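Local coordinates for putative arylalkylamine N-Acetyltransferase 7 (Aedes aegypti, PDB 4FD7), which probably works as an N-acetyltransferase of the GNAT family, passing an acetyl group from acetyl-coenzyme A to an amine substrate, at residues Arg17-Asp22 with Leu28-Val33; Leu88-Glu93 with Glu97-Asn102. All blocks are in the same frame, centred on the assembly; numbering follows the deposited sequence.

Contact 1 of 2, residues Arg17-Asp22 with Leu28-Val33; sequences RFQAKD and LVWYRV
Phe-18 and Tyr-31 form the apolar centre of an antiparallel beta hairpin, the first two strands of the GNAT fold and the edge of its larger sheet. Tyr-31 CB sits over one face of the Phe-18 ring, toward its rim, with CZ of Phe-18 3.4 Å from that CB. The two rings are nearly parallel, 9° apart, but slid past each other with centroids 5.3 Å apart, so they barely overlap. Phe-18 carries its ring in the cramped rotamer between backbone N and carbonyl carbon (chi1 64°), which brings CZ and CE1 of the ring against Tyr-31 CB. On this side of the sheet, which Phe-18 and Tyr-31 share, Ala-20 CB approaches Tyr-31 CE2 at 3.6 Å. Val-33 CG2 meets the edge of the Phe-18 ring, and Ile-164 and Glu-167 of helix 164-170 also touch Phe-18.

Paired N-H and C=O groups of Phe-18 with Tyr-31, and of Ala-20 with Val-29, give four backbone hydrogen bonds. The Tyr-31 hydroxyl donates to Lys-21 O at 2.7 Å, that oxygen lying at the ring edge, in its plane, which ties the tyrosine to the end of strand 14-21.

On the opposite face of the sheet Gln-19 lies flat on Trp-30. Its CG stands 3.4 Å from the centroid of the six-membered indole ring, a CH-pi contact over the centre, and the extended chain carries the amide out over the ring, where it lies within 11° of the ring plane. Farther along, Arg-17 and Arg-32 run side by side. Arg-17 forms a salt bridge with Glu-93; Arg-32 NE hydrogen-bonds to Gln-34 OE1, and its ion pair with Glu-93 is long and weak. Water 1 lies in the Arg-17 guanidinium plane, accepting from NH1 at 3.2 Å and donating to Tyr-31 O at 2.6 Å.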
ATOM      1  N   ARG A  17      -7.020  13.465  10.399  1.00 17.64           N
ATOM      2  CA  ARG A  17      -6.390  14.776  10.204  1.00 17.47           C
ATOM      3  C   ARG A  17      -5.177  14.883  11.113  1.00 17.44           C
ATOM      4  O   ARG A  17      -5.166  14.327  12.211  1.00 19.64           O
ATOM      5  CB  ARG A  17      -7.366  15.923  10.503  1.00 18.06           C
ATOM      6  CG  ARG A  17      -8.592  15.965   9.599  1.00 20.41           C
ATOM      7  CD  ARG A  17      -9.428  17.202   9.893  1.00 20.49           C
ATOM      8  NE  ARG A  17     -10.756  17.180   9.275  1.00 22.34           N
ATOM      9  CZ  ARG A  17     -11.019  17.632   8.055  1.00 18.95           C
ATOM     10  NH1 ARG A  17     -10.049  18.128   7.297  1.00 19.86           N
ATOM     11  NH2 ARG A  17     -12.255  17.582   7.580  1.00 22.20           N
ATOM     12  N   PHE A  18      -4.153  15.599  10.665  1.00 17.81           N
ATOM     13  CA  PHE A  18      -2.939  15.703  11.446  1.00 17.21           C
ATOM     14  C   PHE A  18      -2.152  16.935  11.030  1.00 16.11           C
ATOM     15  O   PHE A  18      -2.349  17.470   9.931  1.00 17.49           O
ATOM     16  CB  PHE A  18      -2.083  14.443  11.257  1.00 18.42           C
ATOM     17  CG  PHE A  18      -1.591  14.254   9.849  1.00 17.56           C
ATOM     18  CD1 PHE A  18      -0.368  14.773   9.452  1.00 17.17           C
ATOM     19  CD2 PHE A  18      -2.355  13.572   8.919  1.00 18.12           C
ATOM     20  CE1 PHE A  18       0.086  14.611   8.151  1.00 17.03           C
ATOM     21  CE2 PHE A  18      -1.904  13.403   7.608  1.00 17.80           C
ATOM     22  CZ  PHE A  18      -0.685  13.907   7.232  1.00 16.25           C
ATOM     23  N   GLN A  19      -1.247  17.372  11.899  1.00 18.51           N
ATOM     24  CA  GLN A  19      -0.359  18.478  11.576  1.00 18.09           C
ATOM     25  C   GLN A  19       1.058  18.000  11.258  1.00 17.43           C
ATOM     26  O   GLN A  19       1.581  17.083  11.886  1.00 18.20           O
ATOM     27  CB  GLN A  19      -0.320  19.481  12.722  1.00 19.59           C
ATOM     28  CG  GLN A  19      -1.680  20.094  13.054  1.00 19.19           C
ATOM     29  CD  GLN A  19      -1.636  20.937  14.312  1.00 19.37           C
ATOM     30  OE1 GLN A  19      -1.600  22.173  14.249  1.00 22.33           O
ATOM     31  NE2 GLN A  19      -1.620  20.278  15.460  1.00 16.13           N
ATOM     32  N   ALA A  20       1.673  18.653  10.281  1.00 19.55           N
ATOM     33  CA  ALA A  20       3.040  18.348   9.894  1.00 21.29           C
ATOM     34  C   ALA A  20       3.641  19.573   9.231  1.00 22.21           C
ATOM     35  O   ALA A  20       2.944  20.555   8.965  1.00 21.29           O
ATOM     36  CB  ALA A  20       3.072  17.162   8.957  1.00 19.17           C
ATOM     37  N   LYS A  21       4.945  19.523   8.990  1.00 24.31           N
ATOM     38  CA  LYS A  21       5.654  20.654   8.413  1.00 25.26           C
ATOM     39  C   LYS A  21       5.090  20.981   7.041  1.00 24.62           C
ATOM     40  O   LYS A  21       4.773  20.084   6.247  1.00 24.03           O
ATOM     41  CB  LYS A  21       7.152  20.345   8.324  1.00 26.30           C
ATOM     42  CG  LYS A  21       8.050  21.557   8.508  1.00 30.95           C
ATOM     43  CD  LYS A  21       7.723  22.274   9.804  1.00 32.07           C
ATOM     44  CE  LYS A  21       8.067  21.435  11.027  1.00 33.47           C
ATOM     45  NZ  LYS A  21       7.291  21.843  12.237  1.00 33.59           N
ATOM     46  N   ASP A  22       4.945  22.271   6.766  1.00 24.14           N
ATOM     47  CA  ASP A  22       4.450  22.713   5.477  1.00 23.93           C
ATOM     48  C   ASP A  22       5.547  22.518   4.426  1.00 26.30           C
ATOM     49  O   ASP A  22       6.655  22.101   4.760  1.00 27.25           O
ATOM     50  CB  ASP A  22       4.026  24.181   5.557  1.00 24.86           C
ATOM     51  CG  ASP A  22       2.960  24.536   4.541  1.00 25.76           C
ATOM     52  OD1 ASP A  22       2.206  25.513   4.760  1.00 30.15           O
ATOM     53  OD2 ASP A  22       2.868  23.830   3.521  1.00 26.55           O
ATOM     54  N   LEU A  28       3.983  24.476  10.853  1.00 28.30           N
ATOM     55  CA  LEU A  28       3.032  23.388  10.715  1.00 23.79           C
ATOM     56  C   LEU A  28       1.880  23.818   9.825  1.00 23.44           C
ATOM     57  O   LEU A  28       1.580  25.008   9.684  1.00 23.77           O
ATOM     58  CB  LEU A  28       2.455  23.011  12.073  1.00 26.00           C
ATOM     59  CG  LEU A  28       3.281  22.148  13.003  1.00 26.06           C
ATOM     60  CD1 LEU A  28       2.513  21.876  14.286  1.00 24.97           C
ATOM     61  CD2 LEU A  28       3.629  20.866  12.308  1.00 25.09           C
ATOM     62  N   VAL A  29       1.230  22.833   9.228  1.00 21.42           N
ATOM     63  CA  VAL A  29       0.023  23.069   8.480  1.00 18.19           C
ATOM     64  C   VAL A  29      -0.803  21.814   8.695  1.00 18.01           C
ATOM     65  O   VAL A  29      -0.295  20.833   9.247  1.00 18.35           O
ATOM     66  CB  VAL A  29       0.350  23.319   7.000  1.00 20.92           C
ATOM     67  CG1 VAL A  29       0.974  22.078   6.370  1.00 21.09           C
ATOM     68  CG2 VAL A  29      -0.886  23.795   6.229  1.00 18.71           C
ATOM     69  N   TRP A  30      -2.068  21.839   8.296  1.00 16.62           N
ATOM     70  CA  TRP A  30      -2.927  20.683   8.485  1.00 16.84           C
ATOM     71  C   TRP A  30      -3.001  19.877   7.209  1.00 16.60           C
ATOM     72  O   TRP A  30      -2.986  20.434   6.114  1.00 17.00           O
ATOM     73  CB  TRP A  30      -4.336  21.122   8.882  1.00 17.95           C
ATOM     74  CG  TRP A  30      -4.479  21.471  10.303  1.00 18.06           C
ATOM     75  CD1 TRP A  30      -4.398  22.717  10.854  1.00 19.61           C
ATOM     76  CD2 TRP A  30      -4.760  20.572  11.376  1.00 18.77           C
ATOM     77  NE1 TRP A  30      -4.600  22.647  12.210  1.00 19.11           N
ATOM     78  CE2 TRP A  30      -4.822  21.334  12.559  1.00 20.93           C
ATOM     79  CE3 TRP A  30      -4.959  19.189  11.457  1.00 17.53           C
ATOM     80  CZ2 TRP A  30      -5.068  20.767  13.809  1.00 18.54           C
ATOM     81  CZ3 TRP A  30      -5.198  18.622  12.700  1.00 19.98           C
ATOM     82  CH2 TRP A  30      -5.254  19.408  13.857  1.00 22.06           C
ATOM     83  N   TYR A  31      -3.079  18.555   7.364  1.00 14.83           N
ATOM     84  CA  TYR A  31      -3.296  17.656   6.254  1.00 15.14           C
ATOM     85  C   TYR A  31      -4.488  16.772   6.603  1.00 16.41           C
ATOM     86  O   TYR A  31      -4.869  16.672   7.767  1.00 16.50           O
ATOM     87  CB  TYR A  31      -2.086  16.734   6.059  1.00 15.38           C
ATOM     88  CG  TYR A  31      -0.793  17.418   5.663  1.00 17.39           C
ATOM     89  CD1 TYR A  31      -0.387  17.461   4.333  1.00 17.62           C
ATOM     90  CD2 TYR A  31       0.032  17.990   6.620  1.00 18.01           C
ATOM     91  CE1 TYR A  31       0.809  18.077   3.963  1.00 19.66           C
ATOM     92  CE2 TYR A  31       1.217  18.603   6.267  1.00 19.30           C
ATOM     93  CZ  TYR A  31       1.604  18.643   4.939  1.00 22.25           C
ATOM     94  OH  TYR A  31       2.795  19.255   4.584  1.00 22.06           O
ATOM     95  N   ARG A  32      -5.055  16.110   5.605  1.00 15.65           N
ATOM     96  CA  ARG A  32      -6.088  15.121   5.868  1.00 15.02           C
ATOM     97  C   ARG A  32      -5.832  13.870   5.034  1.00 14.88           C
ATOM     98  O   ARG A  32      -5.179  13.936   3.982  1.00 12.02           O
ATOM     99  CB  ARG A  32      -7.474  15.677   5.552  1.00 16.39           C
ATOM    100  CG  ARG A  32      -7.666  16.058   4.085  1.00 17.62           C
ATOM    101  CD  ARG A  32      -9.025  16.682   3.855  1.00 17.17           C
ATOM    102  NE  ARG A  32      -9.268  16.956   2.441  1.00 19.46           N
ATOM    103  CZ  ARG A  32      -8.854  18.050   1.812  1.00 20.56           C
ATOM    104  NH1 ARG A  32      -8.175  18.983   2.467  1.00 20.21           N
ATOM    105  NH2 ARG A  32      -9.117  18.208   0.524  1.00 21.12           N
ATOM    106  N   VAL A  33      -6.353  12.747   5.522  1.00 12.98           N
ATOM    107  CA  VAL A  33      -6.393  11.500   4.769  1.00 13.42           C
ATOM    108  C   VAL A  33      -7.870  11.134   4.588  1.00 14.88           C
ATOM    109  O   VAL A  33      -8.637  11.113   5.561  1.00 13.10           O
ATOM    110  CB  VAL A  33      -5.688  10.350   5.502  1.00 14.37           C
ATOM    111  CG1 VAL A  33      -5.554   9.134   4.557  1.00 12.04           C
ATOM    112  CG2 VAL A  33      -4.321  10.790   6.030  1.00 12.68           C
TER
HETATM  113  O   HOH W   1      -6.976  18.130   8.083  1.00 26.44           O

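Contact 2 of 2, residues Leu88-Glu93 with Glu97-Asn102; sequences LVCFRE and EIVGVN
Leu-88 to Arg-92 and Ile-98 to Asn-102 make a buried antiparallel hairpin, the third and fourth strands of the larger GNAT sheet, interrupted at Val-99 and Gly-100 by a bulge that resembles a classic beta bulge but lacks its second N-H bond. Leu-88 and Asn-102 are a regular hydrogen-bonded pair, each N-H bonding in the plane of the other's carbonyl, with Asn-102 N 2.9 Å from Leu-88 O. At the bulge Val-99 N donates to Cys-90 O at 2.9 Å, while Cys-90 N donates to Gly-100 O, also at 2.9 Å. The helix-like backbone of Val-99 (psi -50°) makes the extra residue fit, and turns its CB to within 4.0 Å of Cys-90 SG.

On the side of the sheet that carries Val-89 and Val-101, Val-89 CG2, anti to its own backbone N, reaches Ile-98 CG2 at 4.0 Å and also lies over the rim of the Phe-91 ring. The edge of that ring meets Glu-97 O, 3.4 Å from Phe-91 CD1. Asp-43 and His-47 of helix 41-55 cover Ile-98; Ile-164 and Ile-168 of helix 164-170 cover Val-99 and Cys-90, respectively, on the opposite face.

Where the strands part, water 2 accepts from Arg-92 N at 2.8 Å and bridges to Glu-97 O. Gly-100 N is buried without a partner, so the bulge probably carries an uncompensated desolvation cost at that N-H.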
ATOM      1  N   LEU A  88      -6.990   5.294  -0.267  1.00 12.07           N
ATOM      2  CA  LEU A  88      -6.857   6.481   0.573  1.00 12.51           C
ATOM      3  C   LEU A  88      -5.911   7.536  -0.006  1.00 13.97           C
ATOM      4  O   LEU A  88      -4.913   7.196  -0.629  1.00 12.34           O
ATOM      5  CB  LEU A  88      -6.407   6.060   1.968  1.00 12.69           C
ATOM      6  CG  LEU A  88      -7.436   5.227   2.743  1.00 13.25           C
ATOM      7  CD1 LEU A  88      -6.858   4.748   4.063  1.00 11.95           C
ATOM      8  CD2 LEU A  88      -8.686   6.069   2.978  1.00 13.18           C
ATOM      9  N   VAL A  89      -6.228   8.818   0.202  1.00 12.52           N
ATOM     10  CA  VAL A  89      -5.417   9.890  -0.372  1.00 14.35           C
ATOM     11  C   VAL A  89      -5.166  10.968   0.678  1.00 15.56           C
ATOM     12  O   VAL A  89      -6.023  11.214   1.534  1.00 13.07           O
ATOM     13  CB  VAL A  89      -6.087  10.508  -1.633  1.00 13.26           C
ATOM     14  CG1 VAL A  89      -7.445  11.174  -1.310  1.00 13.73           C
ATOM     15  CG2 VAL A  89      -5.167  11.532  -2.300  1.00 15.37           C
ATOM     16  N   CYS A  90      -3.990  11.589   0.623  1.00 14.71           N
ATOM     17  CA  CYS A  90      -3.643  12.660   1.555  1.00 14.94           C
ATOM     18  C   CYS A  90      -3.598  13.998   0.826  1.00 16.17           C
ATOM     19  O   CYS A  90      -2.997  14.123  -0.254  1.00 15.39           O
ATOM     20  CB  CYS A  90      -2.277  12.385   2.220  1.00 14.48           C
ATOM     21  SG  CYS A  90      -1.689  13.641   3.410  1.00 16.97           S
ATOM     22  N   PHE A  91      -4.248  14.997   1.418  1.00 15.44           N
ATOM     23  CA  PHE A  91      -4.174  16.368   0.893  1.00 18.87           C
ATOM     24  C   PHE A  91      -3.697  17.300   1.984  1.00 18.07           C
ATOM     25  O   PHE A  91      -3.967  17.076   3.157  1.00 16.47           O
ATOM     26  CB  PHE A  91      -5.547  16.872   0.422  1.00 15.83           C
ATOM     27  CG  PHE A  91      -6.123  16.115  -0.745  1.00 18.58           C
ATOM     28  CD1 PHE A  91      -5.500  16.129  -1.988  1.00 16.85           C
ATOM     29  CD2 PHE A  91      -7.314  15.407  -0.602  1.00 16.70           C
ATOM     30  CE1 PHE A  91      -6.060  15.436  -3.079  1.00 18.87           C
ATOM     31  CE2 PHE A  91      -7.873  14.708  -1.678  1.00 18.14           C
ATOM     32  CZ  PHE A  91      -7.249  14.723  -2.916  1.00 18.34           C
ATOM     33  N   ARG A  92      -2.985  18.347   1.585  1.00 18.05           N
ATOM     34  CA  ARG A  92      -2.678  19.461   2.468  1.00 18.62           C
ATOM     35  C   ARG A  92      -3.836  20.461   2.384  1.00 22.11           C
ATOM     36  O   ARG A  92      -4.297  20.779   1.290  1.00 22.93           O
ATOM     37  CB  ARG A  92      -1.379  20.126   1.999  1.00 20.62           C
ATOM     38  CG  ARG A  92      -0.846  21.228   2.912  1.00 22.65           C
ATOM     39  CD  ARG A  92       0.497  21.676   2.375  1.00 23.69           C
ATOM     40  NE  ARG A  92       0.411  21.926   0.941  1.00 25.95           N
ATOM     41  CZ  ARG A  92       0.646  23.103   0.373  1.00 28.02           C
ATOM     42  NH1 ARG A  92       1.010  24.138   1.120  1.00 29.60           N
ATOM     43  NH2 ARG A  92       0.528  23.242  -0.943  1.00 26.40           N
ATOM     44  N   GLU A  93      -4.325  20.927   3.533  1.00 23.08           N
ATOM     45  CA  GLU A  93      -5.395  21.924   3.567  1.00 24.65           C
ATOM     46  C   GLU A  93      -4.971  23.149   2.784  1.00 24.76           C
ATOM     47  O   GLU A  93      -3.931  23.736   3.070  1.00 27.00           O
ATOM     48  CB  GLU A  93      -5.722  22.345   5.000  1.00 23.86           C
ATOM     49  CG  GLU A  93      -6.107  21.221   5.927  1.00 23.32           C
ATOM     50  CD  GLU A  93      -7.375  20.518   5.526  1.00 24.40           C
ATOM     51  OE1 GLU A  93      -7.512  19.333   5.900  1.00 19.80           O
ATOM     52  OE2 GLU A  93      -8.232  21.149   4.852  1.00 25.73           O
ATOM     53  N   GLU A  97      -3.740  19.262  -4.601  1.00 24.38           N
ATOM     54  CA  GLU A  97      -2.664  18.426  -5.113  1.00 24.88           C
ATOM     55  C   GLU A  97      -2.467  17.182  -4.253  1.00 20.05           C
ATOM     56  O   GLU A  97      -2.463  17.263  -3.020  1.00 22.61           O
ATOM     57  CB  GLU A  97      -1.375  19.241  -5.157  1.00 26.41           C
ATOM     58  CG  GLU A  97      -0.317  18.693  -6.069  1.00 27.46           C
ATOM     59  CD  GLU A  97       0.848  19.646  -6.180  1.00 30.43           C
ATOM     60  OE1 GLU A  97       0.702  20.683  -6.858  1.00 33.53           O
ATOM     61  OE2 GLU A  97       1.899  19.366  -5.565  1.00 32.83           O
ATOM     62  N   ILE A  98      -2.298  16.033  -4.898  1.00 20.41           N
ATOM     63  CA  ILE A  98      -2.105  14.785  -4.153  1.00 18.59           C
ATOM     64  C   ILE A  98      -0.769  14.769  -3.409  1.00 19.60           C
ATOM     65  O   ILE A  98       0.298  14.916  -4.018  1.00 18.94           O
ATOM     66  CB  ILE A  98      -2.205  13.544  -5.061  1.00 18.01           C
ATOM     67  CG1 ILE A  98      -3.634  13.386  -5.577  1.00 19.98           C
ATOM     68  CG2 ILE A  98      -1.745  12.284  -4.299  1.00 16.08           C
ATOM     69  CD1 ILE A  98      -3.791  12.299  -6.616  1.00 19.34           C
ATOM     70  N   VAL A  99      -0.820  14.589  -2.091  1.00 15.56           N
ATOM     71  CA  VAL A  99       0.410  14.496  -1.305  1.00 17.40           C
ATOM     72  C   VAL A  99       0.901  13.051  -1.277  1.00 17.94           C
ATOM     73  O   VAL A  99       2.072  12.771  -1.549  1.00 17.80           O
ATOM     74  CB  VAL A  99       0.232  15.007   0.133  1.00 16.22           C
ATOM     75  CG1 VAL A  99       1.503  14.800   0.929  1.00 17.16           C
ATOM     76  CG2 VAL A  99      -0.150  16.494   0.134  1.00 20.13           C
ATOM     77  N   GLY A 100      -0.005  12.143  -0.939  1.00 15.27           N
ATOM     78  CA  GLY A 100       0.284  10.726  -0.969  1.00 15.64           C
ATOM     79  C   GLY A 100      -0.960   9.933  -1.315  1.00 15.78           C
ATOM     80  O   GLY A 100      -2.071  10.450  -1.251  1.00 16.15           O
ATOM     81  N   VAL A 101      -0.776   8.676  -1.703  1.00 15.46           N
ATOM     82  CA  VAL A 101      -1.905   7.806  -2.000  1.00 14.86           C
ATOM     83  C   VAL A 101      -1.563   6.363  -1.613  1.00 17.31           C
ATOM     84  O   VAL A 101      -0.400   5.977  -1.605  1.00 19.11           O
ATOM     85  CB  VAL A 101      -2.418   7.978  -3.476  1.00 17.90           C
ATOM     86  CG1 VAL A 101      -1.288   7.971  -4.462  1.00 18.77           C
ATOM     87  CG2 VAL A 101      -3.456   6.934  -3.858  1.00 18.04           C
ATOM     88  N   ASN A 102      -2.575   5.594  -1.214  1.00 14.79           N
ATOM     89  CA  ASN A 102      -2.399   4.197  -0.828  1.00 15.10           C
ATOM     90  C   ASN A 102      -3.526   3.475  -1.538  1.00 14.05           C
ATOM     91  O   ASN A 102      -4.698   3.707  -1.240  1.00 11.04           O
ATOM     92  CB  ASN A 102      -2.565   4.039   0.690  1.00 13.40           C
ATOM     93  CG  ASN A 102      -1.783   2.851   1.279  1.00 14.97           C
ATOM     94  OD1 ASN A 102      -1.711   2.706   2.500  1.00 15.68           O
ATOM     95  ND2 ASN A 102      -1.220   2.000   0.428  1.00 15.38           N
TER
HETATM   96  O   HOH W   2      -2.705  19.119  -1.064  1.00 20.55           O

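Overall arrangement
From the N terminus, strand 14-21 turns through a short loop into strand 28-35, and contact 1 closes that hairpin. Three helices between residues 41 and 81 follow before the chain returns as strand 88-92, and contact 2 closes a second, tighter hairpin with strand 98-108. The two contacts are in series, neither nested nor crossed, with centres about 11 Å apart. Strands 28-35 and 88-92 are neighbours, and probable backbone hydrogen bonds join Arg-32 N to Phe-91 O and Glu-93 N to Trp-30 O. Between the contacts, a salt bridge from Asp-22 to Arg-92 adds a side-chain tie. The hairpins thus merge into one antiparallel sheet, completed by strand 146-155 beside 98-108.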